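Local coordinates for protein endoglucanase (Ruminococcus champanellensis, PDB 6WQV) that hydrolyses the beta-1,4-glucan chains of cellulose as a broad-specificity family 5 endoglucanase, probably also cutting xylan-type polysaccharides, at residues Q48-T51 and P56-T59. Residues are numbered along the deposited sequence; the frame is centred on the assembly and turned at random.
Sequences QSET and PMTT
Glu50 reaches from the last turn of helix 46-50 to Thr58 and Met57, tying this short helix to the loop that leads into helix 60-68 of the (beta/alpha)8 TIM barrel of family 5. From its CB onward the glutamate runs straight: CG lies anti to the backbone N (chi1 -177°) and the chain stays extended, which carries the carboxylate across to the loop. CB and CG pass Met57 SD, each at 4.2 Å, and Glu50 CD lies 3.8 Å from Met57 CE. At the tip the two oxygens part company. OE2 accepts two hydrogen bonds from Thr58. The hydroxyl OG1 of Thr58, 2.8 Å from Glu50 OE2, comes in almost in line with the C-O bond. Thr58 N, also 2.8 Å from Glu50 OE2, approaches over one face of the carboxylate instead, 41° off its plane. The N-H to OE2 bond is close to straight at 166°. OE1 forms a salt bridge with Arg99 NE on helix 94-108, and Arg99 NH2 also donates a hydrogen bond to Thr58 O; the buried carboxylate thus has both oxygens engaged, and the arginine would be expected to favour its ionised form. With an alanine here, Thr58 N and OG1 would probably lose the acceptor they share, and Arg99 the carboxylate it pairs with. Thr51, where the chain leaves the helix, adds an apolar touch, its CG2 lying 3.8 Å from Met57 SD, while its OG1 turns back to Ala47 O. Bends at chi2 and chi3 fold the methionine toward the glutamate, its side chain running roughly perpendicular to that of Glu50, and bring Met57 CE to 3.3 Å from Glu50 OE1.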
ATOM      1  N   GLN A  48      16.308   9.708  11.214  1.00 14.91           N
ATOM      2  CA  GLN A  48      16.773   8.376  11.593  1.00 17.02           C
ATOM      3  C   GLN A  48      15.843   7.293  11.066  1.00 16.63           C
ATOM      4  O   GLN A  48      16.298   6.224  10.644  1.00 18.18           O
ATOM      5  CB  GLN A  48      16.909   8.281  13.113  1.00 15.25           C
ATOM      6  CG  GLN A  48      18.118   9.020  13.648  1.00 17.38           C
ATOM      7  CD  GLN A  48      18.133   9.155  15.159  1.00 17.88           C
ATOM      8  OE1 GLN A  48      17.090   9.120  15.816  1.00 18.24           O
ATOM      9  NE2 GLN A  48      19.320   9.320  15.717  1.00 21.85           N
ATOM     10  N   SER A  49      14.533   7.542  11.094  1.00 13.55           N
ATOM     11  CA  SER A  49      13.583   6.572  10.560  1.00 12.46           C
ATOM     12  C   SER A  49      13.686   6.468   9.043  1.00 12.04           C
ATOM     13  O   SER A  49      13.809   5.370   8.489  1.00 13.96           O
ATOM     14  CB  SER A  49      12.155   6.975  10.935  1.00 14.50           C
ATOM     15  OG  SER A  49      11.928   6.887  12.329  1.00 16.94           O
ATOM     16  N   GLU A  50      13.615   7.608   8.349  1.00 13.10           N
ATOM     17  CA  GLU A  50      13.507   7.581   6.897  1.00 14.32           C
ATOM     18  C   GLU A  50      14.712   6.912   6.251  1.00 14.74           C
ATOM     19  O   GLU A  50      14.574   6.291   5.188  1.00 14.46           O
ATOM     20  CB  GLU A  50      13.320   9.007   6.370  1.00 13.64           C
ATOM     21  CG  GLU A  50      13.126   9.098   4.858  1.00 12.53           C
ATOM     22  CD  GLU A  50      12.617  10.454   4.375  1.00 12.56           C
ATOM     23  OE1 GLU A  50      12.308  11.338   5.211  1.00 13.34           O
ATOM     24  OE2 GLU A  50      12.520  10.634   3.137  1.00 12.69           O
ATOM     25  N   THR A  51      15.888   7.011   6.872  1.00 13.50           N
ATOM     26  CA  THR A  51      17.125   6.473   6.321  1.00 13.00           C
ATOM     27  C   THR A  51      17.544   5.160   6.978  1.00 16.16           C
ATOM     28  O   THR A  51      18.660   4.687   6.742  1.00 17.51           O
ATOM     29  CB  THR A  51      18.253   7.505   6.442  1.00 17.04           C
ATOM     30  OG1 THR A  51      18.536   7.783   7.823  1.00 17.68           O
ATOM     31  CG2 THR A  51      17.873   8.805   5.745  1.00 17.98           C
ATOM     32  N   PRO A  56      17.982   6.967   0.888  1.00 15.16           N
ATOM     33  CA  PRO A  56      18.353   8.346   1.210  1.00 15.80           C
ATOM     34  C   PRO A  56      17.110   9.150   1.561  1.00 13.64           C
ATOM     35  O   PRO A  56      15.977   8.710   1.377  1.00 14.04           O
ATOM     36  CB  PRO A  56      18.976   8.845  -0.097  1.00 16.81           C
ATOM     37  CG  PRO A  56      18.232   8.090  -1.154  1.00 18.25           C
ATOM     38  CD  PRO A  56      17.963   6.721  -0.569  1.00 15.96           C
ATOM     39  N   MET A  57      17.340  10.357   2.073  1.00 15.15           N
ATOM     40  CA  MET A  57      16.230  11.277   2.270  1.00 15.35           C
ATOM     41  C   MET A  57      15.511  11.508   0.943  1.00 13.36           C
ATOM     42  O   MET A  57      16.139  11.781  -0.082  1.00 14.21           O
ATOM     43  CB  MET A  57      16.745  12.596   2.842  1.00 15.63           C
ATOM     44  CG  MET A  57      17.240  12.502   4.278  1.00 16.55           C
ATOM     45  SD  MET A  57      15.932  12.105   5.459  1.00 19.63           S
ATOM     46  CE  MET A  57      14.843  13.491   5.154  1.00 21.15           C
ATOM     47  N   THR A  58      14.187  11.372   0.951  1.00 10.99           N
ATOM     48  CA  THR A  58      13.418  11.519  -0.276  1.00 10.47           C
ATOM     49  C   THR A  58      13.438  12.972  -0.719  1.00 10.64           C
ATOM     50  O   THR A  58      13.393  13.890   0.104  1.00 11.80           O
ATOM     51  CB  THR A  58      11.970  11.076  -0.054  1.00 11.05           C
ATOM     52  OG1 THR A  58      11.953   9.779   0.565  1.00 11.86           O
ATOM     53  CG2 THR A  58      11.181  11.024  -1.378  1.00 11.27           C
ATOM     54  N   THR A  59      13.529  13.184  -2.031  1.00 11.42           N
ATOM     55  CA  THR A  59      13.497  14.522  -2.598  1.00 11.81           C
ATOM     56  C   THR A  59      12.402  14.615  -3.652  1.00 10.71           C
ATOM     57  O   THR A  59      11.960  13.617  -4.228  1.00 10.63           O
ATOM     58  CB  THR A  59      14.824  14.877  -3.268  1.00 11.93           C
ATOM     59  OG1 THR A  59      15.006  14.000  -4.388  1.00 13.23           O
ATOM     60  CG2 THR A  59      15.967  14.749  -2.296  1.00 12.06           C
TER